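PDB 3U24: putative Lipoprotein from Shewanella oneidensis, which is of unknown function but binds zinc and calcium ions and belongs to the DUF885 family, placed among the metallopeptidase-like proteins. Local coordinates for residues A[55-60]-A[146-151]; A[168-173]-A[514-519]; A[266-271]-A[475-480]; A[349-354]-A[376-381]. All blocks are in the same frame, centred on the assembly; numbering follows the deposited sequence.

Interaction 1. Residues A[55-60]-A[146-151]; sequences YLEIPD and LARMEN. With EDO (1,2-ethanediol), chain Y; EDO (1,2-ethanediol), chain P.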
# COMPACT_ATOMS: atom_id res chain seq x y z
N TYR A 55 -13.76 -11.49 -20.60
CA TYR A 55 -12.59 -11.43 -21.48
C TYR A 55 -11.34 -11.54 -20.65
O TYR A 55 -11.06 -10.68 -19.83
CB TYR A 55 -12.57 -10.08 -22.20
CG TYR A 55 -11.45 -10.00 -23.20
CD1 TYR A 55 -11.57 -10.61 -24.43
CD2 TYR A 55 -10.26 -9.35 -22.90
CE1 TYR A 55 -10.55 -10.57 -25.36
CE2 TYR A 55 -9.21 -9.29 -23.82
CZ TYR A 55 -9.38 -9.91 -25.05
OH TYR A 55 -8.40 -9.89 -25.99
N LEU A 56 -10.59 -12.61 -20.84
CA LEU A 56 -9.31 -12.79 -20.16
C LEU A 56 -8.22 -12.37 -21.11
O LEU A 56 -8.05 -12.98 -22.14
CB LEU A 56 -9.11 -14.25 -19.78
CG LEU A 56 -7.83 -14.66 -19.08
CD1 LEU A 56 -7.69 -13.98 -17.73
CD2 LEU A 56 -7.77 -16.18 -18.97
N GLU A 57 -7.48 -11.32 -20.75
CA GLU A 57 -6.36 -10.87 -21.59
C GLU A 57 -5.26 -11.92 -21.56
O GLU A 57 -4.96 -12.46 -20.51
CB GLU A 57 -5.78 -9.54 -21.11
CG GLU A 57 -6.83 -8.43 -20.97
CD GLU A 57 -7.31 -8.21 -19.52
OE1 GLU A 57 -7.56 -9.20 -18.79
OE2 GLU A 57 -7.45 -7.03 -19.11
N ILE A 58 -4.72 -12.26 -22.72
CA ILE A 58 -3.63 -13.21 -22.81
C ILE A 58 -2.36 -12.36 -22.78
O ILE A 58 -2.18 -11.45 -23.60
CB ILE A 58 -3.71 -14.05 -24.09
CG1 ILE A 58 -4.98 -14.92 -24.06
CG2 ILE A 58 -2.49 -14.98 -24.21
CD1 ILE A 58 -5.55 -15.24 -25.42
N PRO A 59 -1.50 -12.60 -21.80
CA PRO A 59 -0.34 -11.71 -21.63
C PRO A 59 0.80 -12.16 -22.52
O PRO A 59 1.79 -12.65 -22.05
CB PRO A 59 -0.02 -11.86 -20.15
CG PRO A 59 -0.40 -13.28 -19.85
CD PRO A 59 -1.50 -13.69 -20.80
N ASP A 60 0.62 -12.05 -23.82
CA ASP A 60 1.64 -12.39 -24.81
C ASP A 60 2.18 -11.13 -25.46
O ASP A 60 1.85 -10.02 -25.06
CB ASP A 60 1.06 -13.33 -25.88
CG ASP A 60 -0.14 -12.73 -26.62
OD1 ASP A 60 -0.28 -11.46 -26.68
OD2 ASP A 60 -0.96 -13.54 -27.13
N LEU A 146 -17.98 -18.33 -17.04
CA LEU A 146 -18.07 -19.29 -18.14
C LEU A 146 -17.19 -18.81 -19.33
O LEU A 146 -16.35 -19.56 -19.78
CB LEU A 146 -19.54 -19.55 -18.57
CG LEU A 146 -19.86 -20.51 -19.71
CD1 LEU A 146 -19.31 -21.90 -19.41
CD2 LEU A 146 -21.37 -20.56 -19.91
N ALA A 147 -17.33 -17.54 -19.73
CA ALA A 147 -16.60 -16.98 -20.87
C ALA A 147 -15.12 -16.79 -20.53
O ALA A 147 -14.23 -17.05 -21.36
CB ALA A 147 -17.24 -15.64 -21.36
N ARG A 148 -14.85 -16.35 -19.31
CA ARG A 148 -13.46 -16.05 -18.92
C ARG A 148 -12.57 -17.30 -18.84
O ARG A 148 -11.34 -17.21 -18.96
CB ARG A 148 -13.47 -15.27 -17.59
CG ARG A 148 -12.15 -14.60 -17.18
CD ARG A 148 -12.23 -13.98 -15.78
NE ARG A 148 -11.03 -13.22 -15.48
CZ ARG A 148 -10.85 -11.95 -15.83
NH1 ARG A 148 -11.83 -11.26 -16.46
NH2 ARG A 148 -9.70 -11.34 -15.55
N MSE A 149 -13.17 -18.47 -18.60
CA MSE A 149 -12.43 -19.73 -18.58
C MSE A 149 -11.87 -20.18 -19.96
O MSE A 149 -10.87 -20.93 -19.99
CB MSE A 149 -13.27 -20.86 -17.96
CG MSE A 149 -13.45 -20.74 -16.45
SE MSE A 149 -14.28 -22.34 -15.69
CE MSE A 149 -15.97 -22.27 -16.69
N GLU A 150 -12.49 -19.71 -21.05
CA GLU A 150 -12.16 -20.14 -22.42
C GLU A 150 -10.68 -20.18 -22.63
O GLU A 150 -10.14 -21.22 -23.01
CB GLU A 150 -12.73 -19.20 -23.50
CG GLU A 150 -14.12 -19.55 -24.04
CD GLU A 150 -14.75 -18.44 -24.92
OE1 GLU A 150 -15.19 -17.38 -24.35
OE2 GLU A 150 -14.83 -18.66 -26.16
N ASN A 151 -10.02 -19.06 -22.35
CA ASN A 151 -8.59 -18.89 -22.63
C ASN A 151 -7.59 -19.15 -21.50
O ASN A 151 -6.43 -18.76 -21.61
CB ASN A 151 -8.36 -17.53 -23.31
CG ASN A 151 -8.96 -17.52 -24.72
OD1 ASN A 151 -8.82 -18.52 -25.44
ND2 ASN A 151 -9.72 -16.50 -25.05
C1 EDO Y . -8.93 -21.41 -26.33
O1 EDO Y . -9.76 -21.98 -25.29
C2 EDO Y . -7.44 -21.23 -25.98
O2 EDO Y . -7.08 -21.53 -24.61
C1 EDO P . -5.89 -11.39 -13.11
O1 EDO P . -6.02 -12.59 -12.32
C2 EDO P . -5.57 -11.67 -14.59
O2 EDO P . -6.74 -12.17 -15.23
O HOH W 1 -11.74 -8.70 -17.85
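R148 and L56 carry this contact, their side chains crossing at about a right angle. CG of R148 stands anti to the backbone N (chi1 -167°), which aims the extended chain from CB toward the loop 55-60. CG meets CB of L56 at 4.0 Å, and NE passes CD1 of L56 at 4.1 Å, so the aliphatic arm and the guanidinium both lie against the leucine. NH1 donates to a water lying in the guanidinium plane at 2.9 Å, and that water donates to Y55 O; NH1 also bonds D53 O. NH2 donates to T42 OG1 and, at 3.1 Å (139° at the hydrogen), to O2 of an ethanediol probably from the crystallisation liquor. E57 OE1, itself held by T42, is 4.4 Å from R148 NH2 and well out of the guanidinium plane, so any effect is probably electrostatic, with no N-H pointing at it. Cutting R148 back to alanine is likely to deprive the water, D53 O and T42 OG1 of a donor and open a gap beside L56. On the backbone side, CD2 of L56 rests 3.7 Å from R148 O, while CD1 of I58 lies 4.2 Å from CG of N151. The arrangement is that of a loop, running from helix 41-47 to helix 61-79, laid over the junction between helices 138-148 and 152-162, with an arginine of helix 138-148 reaching the loop backbone through water.

Interaction 2. Residues A[168-173]-A[514-519]; sequences LEHTEL and ATLSQV. With ACY (acetic acid), chain Q.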
# COMPACT_ATOMS: atom_id res chain seq x y z
N LEU A 168 14.38 -16.99 -8.23
CA LEU A 168 13.91 -18.14 -7.50
C LEU A 168 12.70 -17.74 -6.66
O LEU A 168 11.72 -18.48 -6.55
CB LEU A 168 15.01 -18.69 -6.56
CG LEU A 168 14.51 -19.78 -5.60
CD1 LEU A 168 13.98 -20.97 -6.42
CD2 LEU A 168 15.62 -20.17 -4.58
N GLU A 169 12.80 -16.60 -6.01
CA GLU A 169 11.78 -16.18 -5.05
C GLU A 169 10.40 -15.97 -5.72
O GLU A 169 9.36 -16.38 -5.19
CB GLU A 169 12.20 -14.90 -4.32
CG GLU A 169 13.39 -15.11 -3.36
CD GLU A 169 14.77 -15.23 -4.07
OE1 GLU A 169 14.87 -15.07 -5.33
OE2 GLU A 169 15.77 -15.50 -3.35
N HIS A 170 10.37 -15.34 -6.89
CA HIS A 170 9.07 -15.07 -7.49
C HIS A 170 8.51 -16.33 -8.08
O HIS A 170 7.28 -16.47 -8.17
CB HIS A 170 9.16 -13.92 -8.52
CG HIS A 170 9.51 -12.58 -7.90
ND1 HIS A 170 10.77 -12.19 -7.67
CD2 HIS A 170 8.68 -11.55 -7.40
CE1 HIS A 170 10.78 -10.96 -7.09
NE2 HIS A 170 9.51 -10.57 -6.92
N THR A 171 9.38 -17.26 -8.46
CA THR A 171 8.90 -18.53 -9.00
C THR A 171 8.24 -19.35 -7.87
O THR A 171 7.22 -20.01 -8.10
CB THR A 171 10.00 -19.33 -9.71
OG1 THR A 171 10.71 -18.49 -10.65
CG2 THR A 171 9.41 -20.53 -10.45
N GLU A 172 8.79 -19.23 -6.66
CA GLU A 172 8.29 -19.97 -5.52
C GLU A 172 6.95 -19.36 -5.17
O GLU A 172 6.01 -20.05 -4.83
CB GLU A 172 9.23 -19.85 -4.30
CG GLU A 172 10.50 -20.69 -4.38
CD GLU A 172 11.56 -20.41 -3.27
OE1 GLU A 172 11.75 -19.25 -2.77
OE2 GLU A 172 12.27 -21.39 -2.93
N LEU A 173 6.89 -18.06 -5.22
CA LEU A 173 5.63 -17.39 -4.94
C LEU A 173 4.54 -17.83 -5.98
O LEU A 173 3.41 -18.15 -5.61
CB LEU A 173 5.82 -15.89 -4.88
CG LEU A 173 4.58 -15.07 -4.50
CD1 LEU A 173 4.01 -15.41 -3.10
CD2 LEU A 173 4.88 -13.57 -4.68
N ALA A 514 10.67 -7.45 1.29
CA ALA A 514 11.72 -6.75 0.53
C ALA A 514 12.35 -7.62 -0.56
O ALA A 514 12.87 -7.08 -1.53
CB ALA A 514 12.80 -6.23 1.45
N THR A 515 12.30 -8.94 -0.41
CA THR A 515 12.80 -9.82 -1.44
C THR A 515 11.81 -9.89 -2.57
O THR A 515 12.19 -10.14 -3.71
CB THR A 515 13.07 -11.26 -0.93
OG1 THR A 515 11.84 -11.92 -0.52
CG2 THR A 515 14.03 -11.28 0.22
N LEU A 516 10.53 -9.69 -2.28
CA LEU A 516 9.47 -9.89 -3.27
C LEU A 516 8.94 -8.60 -3.88
O LEU A 516 8.36 -8.62 -4.93
CB LEU A 516 8.30 -10.72 -2.66
CG LEU A 516 8.66 -12.21 -2.40
CD1 LEU A 516 7.58 -12.92 -1.57
CD2 LEU A 516 8.91 -12.94 -3.71
N SER A 517 9.15 -7.49 -3.21
CA SER A 517 8.73 -6.19 -3.70
C SER A 517 9.89 -5.19 -3.59
O SER A 517 10.88 -5.43 -2.87
CB SER A 517 7.55 -5.68 -2.88
OG SER A 517 7.98 -5.35 -1.57
N GLN A 518 9.77 -4.11 -4.32
CA GLN A 518 10.77 -3.05 -4.37
C GLN A 518 10.05 -1.70 -4.29
O GLN A 518 8.91 -1.58 -4.81
CB GLN A 518 11.55 -3.12 -5.69
CG GLN A 518 11.94 -4.52 -6.10
CD GLN A 518 10.84 -5.21 -6.85
OE1 GLN A 518 10.06 -4.56 -7.51
NE2 GLN A 518 10.74 -6.51 -6.72
N VAL A 519 10.68 -0.74 -3.60
CA VAL A 519 10.26 0.67 -3.54
C VAL A 519 9.06 0.93 -2.62
O VAL A 519 9.06 1.88 -1.82
CB VAL A 519 10.07 1.24 -4.97
CG1 VAL A 519 9.41 2.59 -4.94
CG2 VAL A 519 11.43 1.36 -5.66
C ACY Q . 7.79 -7.01 -8.76
O ACY Q . 8.06 -7.84 -7.85
OXT ACY Q . 7.89 -5.75 -8.61
CH3 ACY Q . 7.28 -7.53 -10.06
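The polar part of the contact centres on H170, whose NE2 donates to L516 O at 3.0 Å with 151° at the hydrogen. The acceptor sits 19° out of the imidazole plane, and the donor is also tilted from the carbonyl plane, so the bond is sound but not straight. At the other ring nitrogen, ND1 is hydrogen-bonded to T167 OG1; the two bonds together fix the turn of the ring. A bound acetic acid, probably from the crystallisation liquor, joins the same cluster: its atom O accepts a nearly linear hydrogen bond from Q518 NE2, 3.2 Å away, and H170 NE2 makes a weak second bond to that oxygen. The bend of Q518 at chi2 turns its amide toward the acid.

A CH-pi contact adds to this. CD2 of L516 stands over one imidazole face, 4.0 Å from the ring centroid and close to its normal, while W116 meets the ring edge-to-face.

The remaining contacts are apolar. The same CD2 reaches CB of E169 at 3.9 Å, and CD1 of L516 lies 4.2 Å from CD2 of L173. L516 thus spreads its two methyls along one side of helix 168-179, touching residues one turn apart.

S517 is the first residue to leave helical angles after helix 504-516. Within this mainly helical fold, a side chain of helix 168-179 is thus hydrogen-bonded to the carbonyl at the C-terminal end of helix 504-516, far away in sequence.

Interaction 3. Residues A[266-271]-A[475-480]; sequences KAMVDK and NTILDY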
# COMPACT_ATOMS: atom_id res chain seq x y z
N LYS A 266 19.11 10.71 4.06
CA LYS A 266 18.29 11.31 5.09
C LYS A 266 17.84 10.27 6.14
O LYS A 266 17.75 10.59 7.34
CB LYS A 266 17.07 12.02 4.51
CG LYS A 266 17.33 13.37 3.82
CD LYS A 266 16.03 13.83 3.12
CE LYS A 266 16.26 14.93 2.09
NZ LYS A 266 16.46 16.20 2.84
N ALA A 267 17.50 9.07 5.70
CA ALA A 267 17.00 8.03 6.62
C ALA A 267 18.10 7.61 7.61
O ALA A 267 17.86 7.46 8.81
CB ALA A 267 16.44 6.82 5.85
N MSE A 268 19.32 7.54 7.10
CA MSE A 268 20.50 7.21 7.95
C MSE A 268 20.74 8.25 9.02
O MSE A 268 21.00 7.89 10.15
CB MSE A 268 21.78 7.04 7.11
CG MSE A 268 21.80 5.76 6.24
SE MSE A 268 21.88 4.05 7.20
CE MSE A 268 23.84 4.05 7.54
N VAL A 269 20.65 9.52 8.68
CA VAL A 269 20.77 10.60 9.67
C VAL A 269 19.58 10.59 10.67
O VAL A 269 19.78 10.67 11.87
CB VAL A 269 20.95 11.99 8.97
CG1 VAL A 269 20.82 13.14 9.98
CG2 VAL A 269 22.32 12.06 8.24
N ASP A 270 18.36 10.43 10.19
CA ASP A 270 17.22 10.41 11.10
C ASP A 270 17.32 9.25 12.11
O ASP A 270 17.00 9.42 13.28
CB ASP A 270 15.87 10.35 10.36
CG ASP A 270 15.28 11.71 10.06
OD1 ASP A 270 15.56 12.74 10.75
OD2 ASP A 270 14.48 11.75 9.09
N LYS A 271 17.76 8.09 11.65
CA LYS A 271 17.94 6.94 12.54
C LYS A 271 18.82 7.31 13.72
O LYS A 271 18.45 7.11 14.85
CB LYS A 271 18.51 5.72 11.80
CG LYS A 271 18.75 4.50 12.69
CD LYS A 271 19.42 3.34 11.96
CE LYS A 271 20.90 3.57 11.63
NZ LYS A 271 21.87 3.39 12.75
N ASN A 475 12.43 0.90 7.37
CA ASN A 475 11.83 0.33 6.14
C ASN A 475 12.56 0.82 4.89
O ASN A 475 12.75 0.05 3.94
CB ASN A 475 10.35 0.69 5.98
CG ASN A 475 9.41 -0.20 6.79
OD1 ASN A 475 9.78 -1.25 7.33
ND2 ASN A 475 8.15 0.20 6.82
N THR A 476 12.94 2.12 4.88
CA THR A 476 13.64 2.76 3.78
C THR A 476 15.07 2.26 3.68
O THR A 476 15.52 1.89 2.61
CB THR A 476 13.60 4.31 3.91
OG1 THR A 476 12.27 4.73 3.68
CG2 THR A 476 14.51 5.03 2.92
N ILE A 477 15.77 2.24 4.80
CA ILE A 477 17.13 1.68 4.84
C ILE A 477 17.18 0.24 4.29
O ILE A 477 18.03 -0.11 3.46
CB ILE A 477 17.70 1.76 6.27
CG1 ILE A 477 17.78 3.23 6.68
CG2 ILE A 477 19.09 1.13 6.39
CD1 ILE A 477 18.26 3.44 8.08
N LEU A 478 16.24 -0.56 4.73
CA LEU A 478 16.18 -1.95 4.38
C LEU A 478 15.92 -2.12 2.89
O LEU A 478 16.64 -2.85 2.18
CB LEU A 478 15.07 -2.63 5.18
CG LEU A 478 14.74 -4.09 4.82
CD1 LEU A 478 15.64 -5.00 5.61
CD2 LEU A 478 13.30 -4.48 5.16
N ASP A 479 14.88 -1.44 2.41
CA ASP A 479 14.48 -1.66 1.02
C ASP A 479 15.60 -1.25 0.06
O ASP A 479 15.95 -1.99 -0.87
CB ASP A 479 13.17 -0.96 0.67
CG ASP A 479 12.60 -1.43 -0.67
OD1 ASP A 479 12.05 -2.57 -0.74
OD2 ASP A 479 12.66 -0.63 -1.65
N TYR A 480 16.19 -0.10 0.34
CA TYR A 480 17.26 0.46 -0.46
C TYR A 480 18.50 -0.40 -0.37
O TYR A 480 19.09 -0.75 -1.39
CB TYR A 480 17.55 1.90 -0.02
CG TYR A 480 18.58 2.62 -0.87
CD1 TYR A 480 18.21 3.26 -2.05
CD2 TYR A 480 19.92 2.64 -0.52
CE1 TYR A 480 19.17 3.91 -2.86
CE2 TYR A 480 20.88 3.28 -1.31
CZ TYR A 480 20.50 3.93 -2.47
OH TYR A 480 21.47 4.58 -3.25
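The axes of the short helical segments 266-271 and 475-480 approach to 9.5 Å in an inclined, broadly antiparallel crossing (138°), whose nearest CA pair is A267 with I477, 6.6 Å apart. Both of these residues direct their CB toward the opposite helix, and the small side chain of A267 at the nearest point is consistent with this approach. CB of A267 touches CG1 of I477 and CG2 of T476, each at 3.9 Å, so one methyl meets two successive residues. For T476 this follows from its torsion: CG2 lies anti to the backbone N (OG1 at chi1 -70°), and the methyl branch rather than the hydroxyl makes the contact.

I477 is the broadest element here. From CG1 the chain continues nearly straight (chi2 177°), carrying CD1 past A267 to the selenium of M268 at 3.8 Å and to CD of K271 at 4.1 Å. These two side chains each cross I477 at about a right angle. M268, a selenomethionine bent at chi2 and chi3, also brings its selenium near CG2 of I477. The pairing is helix-helix packing in the interior of a mainly helical chain, between helices 260-289 and 459-485; Y525 of helix 523-542 touches both A267 and T476, and L495 of helix 489-499 touches I477.

K271 combines two roles. Its CD adds to the apolar surface, then bends at chi3 and chi4 take NZ to a salt bridge with E499. A zinc ion lies about 4 Å from the K271 side chain. Separately, D272 is a zinc-binding residue observed for this protein, although its ion is not bound to this chain here.

Interaction 4. Residues A[349-354]-A[376-381]; sequences VVRETP and YYNVTP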
# COMPACT_ATOMS: atom_id res chain seq x y z
N VAL A 349 -17.52 5.75 12.11
CA VAL A 349 -18.11 4.58 12.73
C VAL A 349 -17.07 3.49 12.95
O VAL A 349 -16.55 2.93 11.98
CB VAL A 349 -19.22 3.97 11.84
CG1 VAL A 349 -19.76 2.70 12.51
CG2 VAL A 349 -20.32 5.01 11.57
N VAL A 350 -16.80 3.15 14.20
CA VAL A 350 -15.86 2.07 14.45
C VAL A 350 -16.66 0.82 14.36
O VAL A 350 -17.73 0.73 14.92
CB VAL A 350 -15.21 2.14 15.83
CG1 VAL A 350 -14.18 1.02 15.95
CG2 VAL A 350 -14.56 3.48 16.05
N ARG A 351 -16.13 -0.16 13.64
CA ARG A 351 -16.77 -1.45 13.52
C ARG A 351 -15.73 -2.53 13.67
O ARG A 351 -14.56 -2.38 13.30
CB ARG A 351 -17.51 -1.62 12.18
CG ARG A 351 -16.90 -2.64 11.21
CD ARG A 351 -17.63 -2.67 9.87
NE ARG A 351 -16.70 -2.88 8.75
CZ ARG A 351 -17.03 -2.80 7.46
NH1 ARG A 351 -16.09 -2.97 6.53
NH2 ARG A 351 -18.28 -2.53 7.09
N GLU A 352 -16.20 -3.65 14.20
CA GLU A 352 -15.39 -4.81 14.43
C GLU A 352 -15.15 -5.48 13.05
O GLU A 352 -16.11 -5.83 12.35
CB GLU A 352 -16.03 -5.72 15.55
CG GLU A 352 -17.50 -5.47 16.02
CD GLU A 352 -17.77 -4.31 17.05
OE1 GLU A 352 -18.26 -3.25 16.59
OE2 GLU A 352 -17.58 -4.45 18.31
N THR A 353 -13.88 -5.60 12.66
CA THR A 353 -13.48 -5.94 11.27
C THR A 353 -14.16 -7.19 10.79
O THR A 353 -14.07 -8.21 11.46
CB THR A 353 -11.97 -6.24 11.09
OG1 THR A 353 -11.17 -5.16 11.60
CG2 THR A 353 -11.63 -6.46 9.60
N PRO A 354 -14.81 -7.12 9.62
CA PRO A 354 -15.27 -8.36 8.97
C PRO A 354 -14.16 -9.07 8.17
O PRO A 354 -13.43 -8.43 7.39
CB PRO A 354 -16.41 -7.89 8.05
CG PRO A 354 -16.70 -6.47 8.44
CD PRO A 354 -15.42 -5.93 9.01
N TYR A 376 -15.96 3.02 7.03
CA TYR A 376 -15.74 2.56 8.41
C TYR A 376 -14.27 2.52 8.89
O TYR A 376 -13.34 2.43 8.09
CB TYR A 376 -16.26 1.13 8.58
CG TYR A 376 -17.65 0.90 8.06
CD1 TYR A 376 -18.76 1.07 8.88
CD2 TYR A 376 -17.85 0.48 6.74
CE1 TYR A 376 -20.05 0.84 8.40
CE2 TYR A 376 -19.14 0.26 6.25
CZ TYR A 376 -20.23 0.44 7.09
OH TYR A 376 -21.50 0.23 6.60
N TYR A 377 -14.09 2.51 10.21
CA TYR A 377 -12.82 2.16 10.84
C TYR A 377 -12.91 0.71 11.31
O TYR A 377 -13.53 0.41 12.34
CB TYR A 377 -12.54 3.10 12.01
CG TYR A 377 -11.16 3.07 12.65
CD1 TYR A 377 -10.08 2.45 12.04
CD2 TYR A 377 -10.93 3.74 13.84
CE1 TYR A 377 -8.82 2.46 12.63
CE2 TYR A 377 -9.69 3.77 14.43
CZ TYR A 377 -8.63 3.14 13.83
OH TYR A 377 -7.41 3.15 14.45
N ASN A 378 -12.30 -0.18 10.53
CA ASN A 378 -12.21 -1.61 10.82
C ASN A 378 -11.16 -1.88 11.91
O ASN A 378 -9.98 -1.69 11.69
CB ASN A 378 -11.83 -2.40 9.57
CG ASN A 378 -12.86 -2.30 8.48
OD1 ASN A 378 -14.06 -2.42 8.74
ND2 ASN A 378 -12.42 -2.09 7.25
N VAL A 379 -11.62 -2.31 13.07
CA VAL A 379 -10.74 -2.61 14.19
C VAL A 379 -11.03 -4.05 14.54
O VAL A 379 -12.18 -4.37 14.88
CB VAL A 379 -11.08 -1.71 15.39
CG1 VAL A 379 -10.38 -2.21 16.64
CG2 VAL A 379 -10.69 -0.27 15.09
N THR A 380 -10.03 -4.93 14.43
CA THR A 380 -10.26 -6.36 14.68
C THR A 380 -10.26 -6.71 16.15
O THR A 380 -9.19 -6.58 16.78
CB THR A 380 -9.22 -7.27 13.99
OG1 THR A 380 -9.15 -6.90 12.61
CG2 THR A 380 -9.62 -8.78 14.13
N PRO A 381 -11.44 -7.18 16.68
CA PRO A 381 -11.38 -7.75 18.03
C PRO A 381 -10.36 -8.92 18.11
O PRO A 381 -9.97 -9.54 17.08
CB PRO A 381 -12.85 -8.19 18.35
CG PRO A 381 -13.59 -8.15 17.06
CD PRO A 381 -12.82 -7.23 16.12
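N378 OD1 is gripped by two nitrogens of R351: NE at 2.7 Å (140° at the hydrogen) and, weakly, NH1 at 3.1 Å. NE approaches nearly end-on to the amide C=O, though OD1 lies 21° out of the guanidinium plane. The guanidinium also lies flat on the Y376 ring, planes 23° apart, with CZ 4.0 Å from the ring centroid and off-centre, an offset cation-pi stack. CD adds a CH-pi contact. Chi1 and chi3 of R351 are both away from staggered values, though these torsions may be uncertain. N378 OD1 would probably lose both donors, and the Y376 face its charged cover, if R351 were replaced by an alanine.

The backbones form a parallel pair: R351 donates to Y377 O and accepts from V379 N at 2.9 Å, straddling N378, and T353 N continues to V379 O. T353 OG1 and T380 OG1 share a hydrogen bond of 2.9 Å just beyond the strands. On the other face V350 CG1 meets V379 CG2 at 3.8 Å; Y377 points there too, its hydroxyl bonded to N406 near the zinc ligand H408. The chemistry implies a divided strand pair: the amide and cation-pi cluster on the side of R351, with V349 beside Y376, and a largely apolar side of V350, Y377 and V379 against helix 319-337, edged by E352 with its salt bridge to R324.

Interaction 3 is the one that counts as buried, with four of its five touching residues buried, and is wholly apolar across its segments, a helix-on-helix crossing. The other three are partly buried. Interactions 2 and 4 have direct hydrogen bonds, whereas interaction 1, its centre about 28 Å from the centre of the chain, combines packing of L56 and I58 with a water bridge from R148. Interactions 2 and 3 touch: V519 N lies 2.8 Å from D479 OD2, probably hydrogen-bonded, and A514 packs on L478, so helix 459-485 links them. Interaction 4 alone joins strands, through a short parallel backbone ladder, and is nested in the chain within the loops closed by interactions 2 and 3, though it touches neither.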